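PDB 1NY1: peptidoglycan-N-acetylmuramic acid deacetylase PdaA from Bacillus subtilis, which removes acetyl groups from N-acetylmuramic acid residues of peptidoglycan, leading to the muramic delta-lactam of the spore cortex, and is required for germination. Local coordinates for residues K60-L65 / I88-D93; D118-V123 / L157-V162; N136-P141 / K224-L229. All blocks are in the same frame, centred on the assembly; numbering follows the deposited sequence.

Interaction 1 of 3, residues K60-L65 / I88-D93; sequences KVLDVL and IKRMSD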
# COMPACT_ATOMS: atom_id res chain seq x y z
N LYS A 60 2.65 -16.96 4.49
CA LYS A 60 2.49 -16.79 5.93
C LYS A 60 1.79 -15.47 6.26
O LYS A 60 0.96 -15.41 7.17
CB LYS A 60 3.84 -16.87 6.66
CG LYS A 60 4.39 -18.30 6.79
CD LYS A 60 5.57 -18.38 7.77
CE LYS A 60 6.78 -17.58 7.28
NZ LYS A 60 7.88 -17.52 8.29
N VAL A 61 2.10 -14.42 5.51
CA VAL A 61 1.46 -13.13 5.73
C VAL A 61 -0.04 -13.26 5.51
O VAL A 61 -0.85 -12.73 6.27
CB VAL A 61 2.01 -12.05 4.78
CG1 VAL A 61 1.10 -10.82 4.79
CG2 VAL A 61 3.42 -11.66 5.21
N LEU A 62 -0.42 -13.98 4.45
CA LEU A 62 -1.83 -14.19 4.16
C LEU A 62 -2.49 -15.01 5.28
O LEU A 62 -3.64 -14.74 5.63
CB LEU A 62 -1.99 -14.88 2.80
CG LEU A 62 -1.72 -13.98 1.58
CD1 LEU A 62 -1.68 -14.81 0.31
CD2 LEU A 62 -2.82 -12.92 1.48
N ASP A 63 -1.77 -15.98 5.83
CA ASP A 63 -2.32 -16.80 6.92
C ASP A 63 -2.57 -15.94 8.15
O ASP A 63 -3.59 -16.09 8.83
CB ASP A 63 -1.37 -17.94 7.29
CG ASP A 63 -1.21 -18.97 6.18
OD1 ASP A 63 -2.11 -19.09 5.32
OD2 ASP A 63 -0.18 -19.68 6.18
N VAL A 64 -1.63 -15.05 8.44
CA VAL A 64 -1.74 -14.15 9.59
C VAL A 64 -2.94 -13.22 9.44
O VAL A 64 -3.70 -13.00 10.39
CB VAL A 64 -0.44 -13.33 9.77
CG1 VAL A 64 -0.64 -12.22 10.80
CG2 VAL A 64 0.70 -14.25 10.19
N LEU A 65 -3.12 -12.66 8.25
CA LEU A 65 -4.24 -11.76 8.01
C LEU A 65 -5.58 -12.50 8.13
O LEU A 65 -6.56 -11.93 8.61
CB LEU A 65 -4.12 -11.11 6.63
CG LEU A 65 -2.96 -10.11 6.49
CD1 LEU A 65 -2.84 -9.66 5.04
CD2 LEU A 65 -3.20 -8.91 7.40
N ILE A 88 -1.74 -14.45 -6.06
CA ILE A 88 -2.71 -13.45 -6.49
C ILE A 88 -4.11 -14.02 -6.30
O ILE A 88 -5.02 -13.32 -5.87
CB ILE A 88 -2.53 -13.10 -7.99
CG1 ILE A 88 -1.22 -12.33 -8.19
CG2 ILE A 88 -3.74 -12.32 -8.49
CD1 ILE A 88 -1.15 -11.00 -7.45
N LYS A 89 -4.26 -15.29 -6.63
CA LYS A 89 -5.55 -15.97 -6.50
C LYS A 89 -5.95 -16.02 -5.03
O LYS A 89 -7.12 -15.83 -4.69
CB LYS A 89 -5.45 -17.38 -7.08
CG LYS A 89 -6.80 -18.04 -7.37
CD LYS A 89 -7.13 -18.01 -8.87
CE LYS A 89 -6.20 -18.93 -9.67
NZ LYS A 89 -6.54 -18.95 -11.12
N ARG A 90 -4.99 -16.27 -4.14
CA ARG A 90 -5.28 -16.33 -2.71
C ARG A 90 -5.75 -14.97 -2.21
O ARG A 90 -6.71 -14.88 -1.45
CB ARG A 90 -4.05 -16.73 -1.90
CG ARG A 90 -3.79 -18.22 -1.80
CD ARG A 90 -2.87 -18.50 -0.62
NE ARG A 90 -3.51 -18.19 0.66
CZ ARG A 90 -2.90 -18.27 1.84
NH1 ARG A 90 -1.63 -18.65 1.91
NH2 ARG A 90 -3.55 -17.98 2.96
N MSE A 91 -5.06 -13.92 -2.62
CA MSE A 91 -5.42 -12.57 -2.19
C MSE A 91 -6.88 -12.32 -2.56
O MSE A 91 -7.66 -11.84 -1.74
CB MSE A 91 -4.53 -11.54 -2.88
CG MSE A 91 -3.05 -11.71 -2.56
SE MSE A 91 -1.89 -10.54 -3.54
CE MSE A 91 -0.24 -10.91 -2.64
N SER A 92 -7.23 -12.66 -3.79
CA SER A 92 -8.59 -12.46 -4.27
C SER A 92 -9.62 -13.32 -3.54
O SER A 92 -10.64 -12.83 -3.08
CB SER A 92 -8.66 -12.74 -5.78
OG SER A 92 -9.97 -12.51 -6.28
N ASP A 93 -9.34 -14.62 -3.43
CA ASP A 93 -10.27 -15.53 -2.76
C ASP A 93 -10.42 -15.28 -1.27
O ASP A 93 -11.47 -15.55 -0.69
CB ASP A 93 -9.87 -16.99 -3.01
CG ASP A 93 -10.00 -17.39 -4.47
OD1 ASP A 93 -10.97 -16.94 -5.11
OD2 ASP A 93 -9.15 -18.15 -4.96
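Leu-62, Asp-63 and Arg-90 all set CG anti to their own carbonyl carbon. The Arg-90 chain then bends at chi3 (66°), which turns its guanidinium back over Leu-62 toward Asp-63. Leu-62 lies under one face of that flat group, with CB 3.5 Å from Arg-90 NH2. Leu-62 CD1 runs along the aliphatic part, 3.8 Å from Arg-90 CB. Leu-62 and Arg-90 reach past one another, each pointing toward the other's helix. Asp-63 comes to the guanidinium edge instead. Arg-90 NH2 gives a salt-bridging hydrogen bond to Asp-63 OD1 at 3.0 Å, on the anti side of the carboxylate but tilted out of its plane. The two planes are 34° apart, and Asp-63 itself is exposed. Arg-90 NE pairs with Glu-94, so two carboxylates probably share the arginine's charge. On the inner side Leu-62 CD2 touches CG of selenomethionine Met-91 at 4.2 Å. Leu-62 and Met-91 also pack on Phe-74 of strand 73-76. The segment axes run nearly parallel, 8° apart, and approach to 11.1 Å. Parallel helices 58-67 and 85-93, linked through strand 73-76 of the parallel sheet, are typical of the beta/alpha-barrel-like NodB homology fold of polysaccharide deacetylases.

Interaction 2 of 3, residues D118-V123 / L157-V162; sequences DELDSV and LGYQTV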
# COMPACT_ATOMS: atom_id res chain seq x y z
N ASP A 118 -0.98 1.91 -20.47
CA ASP A 118 -0.56 0.53 -20.70
C ASP A 118 0.09 -0.08 -19.47
O ASP A 118 -0.16 -1.24 -19.13
CB ASP A 118 0.43 0.47 -21.86
CG ASP A 118 0.86 -0.95 -22.18
OD1 ASP A 118 0.03 -1.72 -22.70
OD2 ASP A 118 2.03 -1.30 -21.90
N GLU A 119 0.93 0.70 -18.80
CA GLU A 119 1.62 0.24 -17.60
C GLU A 119 0.63 -0.19 -16.53
O GLU A 119 0.87 -1.16 -15.81
CB GLU A 119 2.51 1.35 -17.03
CG GLU A 119 3.90 1.46 -17.64
CD GLU A 119 4.75 0.23 -17.39
OE1 GLU A 119 4.66 -0.35 -16.29
OE2 GLU A 119 5.53 -0.14 -18.30
N LEU A 120 -0.49 0.52 -16.43
CA LEU A 120 -1.49 0.19 -15.42
C LEU A 120 -2.49 -0.86 -15.89
O LEU A 120 -2.76 -1.83 -15.17
CB LEU A 120 -2.23 1.46 -14.98
CG LEU A 120 -1.34 2.59 -14.45
CD1 LEU A 120 -2.21 3.73 -13.95
CD2 LEU A 120 -0.46 2.07 -13.33
N ASP A 121 -3.04 -0.70 -17.09
CA ASP A 121 -4.01 -1.67 -17.58
C ASP A 121 -3.44 -3.07 -17.66
O ASP A 121 -4.14 -4.04 -17.36
CB ASP A 121 -4.55 -1.28 -18.95
CG ASP A 121 -5.52 -2.31 -19.49
OD1 ASP A 121 -6.60 -2.49 -18.87
OD2 ASP A 121 -5.22 -2.95 -20.51
N SER A 122 -2.18 -3.19 -18.06
CA SER A 122 -1.55 -4.49 -18.19
C SER A 122 -1.59 -5.29 -16.89
O SER A 122 -1.75 -6.51 -16.91
CB SER A 122 -0.11 -4.34 -18.69
OG SER A 122 0.66 -3.50 -17.84
N VAL A 123 -1.46 -4.61 -15.75
CA VAL A 123 -1.50 -5.30 -14.47
C VAL A 123 -2.91 -5.86 -14.23
O VAL A 123 -3.07 -7.03 -13.91
CB VAL A 123 -1.11 -4.36 -13.30
CG1 VAL A 123 -1.26 -5.10 -11.96
CG2 VAL A 123 0.33 -3.90 -13.47
N LEU A 157 -7.58 8.41 -15.56
CA LEU A 157 -7.75 7.00 -15.87
C LEU A 157 -8.60 6.28 -14.83
O LEU A 157 -8.78 5.07 -14.89
CB LEU A 157 -6.38 6.32 -15.97
CG LEU A 157 -5.48 6.81 -17.11
CD1 LEU A 157 -4.15 6.08 -17.05
CD2 LEU A 157 -6.16 6.56 -18.44
N GLY A 158 -9.12 7.05 -13.87
CA GLY A 158 -9.96 6.48 -12.84
C GLY A 158 -9.23 5.91 -11.64
O GLY A 158 -9.83 5.21 -10.82
N TYR A 159 -7.94 6.20 -11.53
CA TYR A 159 -7.15 5.69 -10.42
C TYR A 159 -7.08 6.59 -9.21
O TYR A 159 -6.97 7.81 -9.31
CB TYR A 159 -5.72 5.38 -10.89
CG TYR A 159 -5.60 4.06 -11.61
CD1 TYR A 159 -5.46 2.87 -10.89
CD2 TYR A 159 -5.65 4.00 -13.00
CE1 TYR A 159 -5.37 1.64 -11.55
CE2 TYR A 159 -5.57 2.78 -13.66
CZ TYR A 159 -5.43 1.61 -12.94
OH TYR A 159 -5.35 0.39 -13.59
N GLN A 160 -7.16 5.96 -8.05
CA GLN A 160 -7.08 6.64 -6.78
C GLN A 160 -5.65 6.35 -6.32
O GLN A 160 -5.27 5.19 -6.18
CB GLN A 160 -8.06 6.02 -5.79
CG GLN A 160 -8.26 6.83 -4.54
CD GLN A 160 -9.13 8.04 -4.79
OE1 GLN A 160 -9.11 8.99 -4.02
NE2 GLN A 160 -9.91 8.00 -5.86
N THR A 161 -4.85 7.39 -6.13
CA THR A 161 -3.47 7.19 -5.69
C THR A 161 -3.41 7.09 -4.18
O THR A 161 -3.90 7.96 -3.47
CB THR A 161 -2.56 8.32 -6.20
OG1 THR A 161 -2.48 8.25 -7.63
CG2 THR A 161 -1.15 8.18 -5.63
N VAL A 162 -2.80 6.01 -3.69
CA VAL A 162 -2.70 5.75 -2.26
C VAL A 162 -1.25 5.80 -1.77
O VAL A 162 -0.42 5.01 -2.20
CB VAL A 162 -3.29 4.36 -1.93
CG1 VAL A 162 -3.27 4.12 -0.43
CG2 VAL A 162 -4.70 4.23 -2.48
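Helix residue Leu-120 faces Leu-157 with their CA atoms 9.3 Å apart, and Gly-158, with its phi of 86°, ends helix 148-156 in a Schellman motif. The chain then passes through Tyr-159 into strand 160-161. A side chain on Gly-158 would run into the carbonyl oxygen of the residue before it.

Leu-120 and Tyr-159 carry the contact. Their side chains pass each other in opposite directions, so each reaches along the other. Leu-120 CD1 sits over one face of the Tyr-159 ring, displaced toward its CD2 and CE2 side. It is 3.8 Å from the ring centroid and 26° off the normal, a CH-pi contact. The nearest ring atom, Tyr-159 CE2, is 3.5 Å from Leu-120 CD1. Farther along the ring, Leu-120 CB lies 3.6 Å from Tyr-159 OH. Tyr-159 has CG beside its backbone N (chi1 -80°), which lays the ring against the helix. Leu-157 adds a smaller apolar touch, its CD1 4.3 Å from Leu-120 CD1. Leu-139 of strand 138-139 packs on both Leu-120 and Tyr-159.

The phenol hydroxyl is hydrogen-bonded to Asn-124 OD1, one turn along helix 113-131 from Leu-120. Asn-100 ND2 bonds the backbone oxygen of Leu-120 and makes a weak bond to the same hydroxyl. If Tyr-159 were an alanine, Asn-124 OD1 would probably lose its hydroxyl partner and a gap would probably open beneath Leu-120 CD1.

Across the two segments the contact is thus apolar, by methyl and ring face. Polar bonds at the far end of the ring probably fix how deep it sits and how it is turned, while the helix side of the contact rests on methyl and ring packing.

Interaction 3 of 3, residues N136-P141 / K224-L229; sequences NLYLRP and KSIDDL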
# COMPACT_ATOMS: atom_id res chain seq x y z
N ASN A 136 -11.51 -2.06 -7.12
CA ASN A 136 -11.59 -0.64 -7.42
C ASN A 136 -10.16 -0.28 -7.79
O ASN A 136 -9.21 -0.93 -7.34
CB ASN A 136 -12.05 0.15 -6.20
CG ASN A 136 -13.50 -0.11 -5.85
OD1 ASN A 136 -14.37 -0.13 -6.73
ND2 ASN A 136 -13.78 -0.30 -4.57
N LEU A 137 -10.01 0.76 -8.61
CA LEU A 137 -8.72 1.23 -9.10
C LEU A 137 -7.87 1.99 -8.08
O LEU A 137 -8.14 3.16 -7.80
CB LEU A 137 -8.93 2.13 -10.32
CG LEU A 137 -9.69 1.55 -11.52
CD1 LEU A 137 -9.76 2.56 -12.66
CD2 LEU A 137 -9.00 0.29 -11.96
N TYR A 138 -6.83 1.34 -7.57
CA TYR A 138 -5.93 1.96 -6.61
C TYR A 138 -4.52 1.91 -7.16
O TYR A 138 -4.12 0.91 -7.75
CB TYR A 138 -5.95 1.22 -5.28
CG TYR A 138 -7.27 1.34 -4.58
CD1 TYR A 138 -7.77 2.59 -4.22
CD2 TYR A 138 -8.03 0.21 -4.30
CE1 TYR A 138 -9.01 2.71 -3.60
CE2 TYR A 138 -9.27 0.32 -3.68
CZ TYR A 138 -9.75 1.58 -3.34
OH TYR A 138 -10.98 1.70 -2.74
N LEU A 139 -3.77 2.98 -6.97
CA LEU A 139 -2.42 3.04 -7.47
C LEU A 139 -1.42 3.55 -6.45
O LEU A 139 -1.73 4.41 -5.63
CB LEU A 139 -2.35 3.94 -8.70
CG LEU A 139 -0.95 4.34 -9.17
CD1 LEU A 139 -0.19 3.10 -9.62
CD2 LEU A 139 -1.05 5.35 -10.30
N ARG A 140 -0.23 2.99 -6.51
CA ARG A 140 0.85 3.44 -5.65
C ARG A 140 2.00 3.65 -6.62
O ARG A 140 2.49 2.70 -7.24
CB ARG A 140 1.21 2.41 -4.60
CG ARG A 140 2.33 2.90 -3.70
CD ARG A 140 2.37 2.17 -2.39
NE ARG A 140 1.33 2.62 -1.47
CZ ARG A 140 0.93 1.91 -0.42
NH1 ARG A 140 1.47 0.72 -0.19
NH2 ARG A 140 0.00 2.39 0.40
N PRO A 141 2.42 4.91 -6.81
CA PRO A 141 3.52 5.21 -7.72
C PRO A 141 4.80 4.44 -7.43
O PRO A 141 5.24 4.35 -6.28
CB PRO A 141 3.70 6.71 -7.55
CG PRO A 141 2.31 7.18 -7.30
CD PRO A 141 1.80 6.15 -6.30
N LYS A 224 -8.98 -1.69 9.19
CA LYS A 224 -9.94 -1.61 8.09
C LYS A 224 -9.19 -1.60 6.76
O LYS A 224 -7.97 -1.43 6.73
CB LYS A 224 -10.79 -0.34 8.22
CG LYS A 224 -11.68 -0.33 9.46
CD LYS A 224 -12.55 0.92 9.50
CE LYS A 224 -13.48 0.92 10.72
NZ LYS A 224 -14.28 2.17 10.80
N SER A 225 -9.92 -1.79 5.67
CA SER A 225 -9.30 -1.83 4.35
C SER A 225 -9.37 -0.49 3.64
O SER A 225 -10.06 0.43 4.09
CB SER A 225 -10.01 -2.87 3.48
OG SER A 225 -11.30 -2.39 3.12
N ILE A 226 -8.67 -0.38 2.52
CA ILE A 226 -8.67 0.85 1.75
C ILE A 226 -10.09 1.07 1.22
O ILE A 226 -10.56 2.21 1.15
CB ILE A 226 -7.67 0.77 0.57
CG1 ILE A 226 -6.24 0.59 1.12
CG2 ILE A 226 -7.79 2.01 -0.32
CD1 ILE A 226 -5.76 1.72 2.02
N ASP A 227 -10.77 -0.01 0.84
CA ASP A 227 -12.14 0.13 0.36
C ASP A 227 -13.01 0.69 1.49
O ASP A 227 -13.87 1.54 1.24
CB ASP A 227 -12.71 -1.22 -0.11
CG ASP A 227 -12.41 -1.51 -1.57
OD1 ASP A 227 -12.09 -0.57 -2.32
OD2 ASP A 227 -12.52 -2.69 -1.98
N ASP A 228 -12.81 0.22 2.72
CA ASP A 228 -13.59 0.72 3.84
C ASP A 228 -13.29 2.20 4.01
O ASP A 228 -14.19 3.01 4.25
CB ASP A 228 -13.25 0.00 5.16
CG ASP A 228 -13.51 -1.49 5.11
OD1 ASP A 228 -14.45 -1.91 4.39
OD2 ASP A 228 -12.80 -2.24 5.80
N LEU A 229 -12.02 2.55 3.90
CA LEU A 229 -11.59 3.93 4.03
C LEU A 229 -12.35 4.80 3.03
O LEU A 229 -12.92 5.83 3.39
CB LEU A 229 -10.08 4.03 3.78
CG LEU A 229 -9.36 5.35 4.08
CD1 LEU A 229 -7.87 5.09 4.20
CD2 LEU A 229 -9.64 6.39 3.00
O HOH W 1 -12.11 -3.34 -4.53
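Asp-227 OD1 is gripped by two hydrogen bonds from the facing segment. Tyr-138 OH donates to Asp-227 OD1 at 2.6 Å, nearly in line with its C-O bond. Asn-136 ND2 donates at 2.8 Å to Asp-227 OD1, with an N-H...O angle of 161°. This second donor stays in its own amide plane but reaches the oxygen from above the carboxylate plane, the two planes being 74° apart. Asp-227 holds CG beside its backbone N, which swings the carboxylate toward both donors. The other oxygen is served by a water, which donates to Asp-227 OD2 at 2.7 Å and accepts from Asn-136 N at 3.0 Å. Both carboxylate oxygens are therefore tied to segment 136-141.

The helix start behind this site is closed by a capping box. Asp-228 N donates to Ser-225 OG, and Ser-225 N returns a bond to Asp-228 OD2. Asp-227 lies in the first turn of helix 226-234, where the positive helix end would probably favour its negative charge. This helix follows strand 222-224, a neighbour of strand 44-51 in the parallel sheet.

Apolar packing is the third kind. Ile-226 CG2 stands over one face of the Tyr-138 ring, 3.8 Å from its centroid and 20° off the normal, a CH-pi contact. Ile-226 CG2 is offset toward the CE1-CZ side, 3.6 Å from Tyr-138 CE1. Ile-97 and Phe-75 of the parallel sheet also pack on Tyr-138.

In the fold
Interactions 2 and 3 share the two-stranded parallel sheet of strands 138-139 and 160-161. Their centres are about 12 Å apart. Two probable hydrogen bonds tie them, Val-162 N to Leu-139 O at 2.7 Å and Gln-160 O to Leu-139 N at 2.8 Å. Interaction 1 stands apart, its centre about 17 Å from that of interaction 3 and about 22 Å from interaction 2's. Each approaches the active site. The Leu-120 side chain is about 8 Å from that of the metal ligand His-101, and those of Met-91 and Tyr-138 are each about 10 Å from that of Asp-50, the proton acceptor by similarity. Arg-140 of interaction 3 forms a salt bridge with Asp-50.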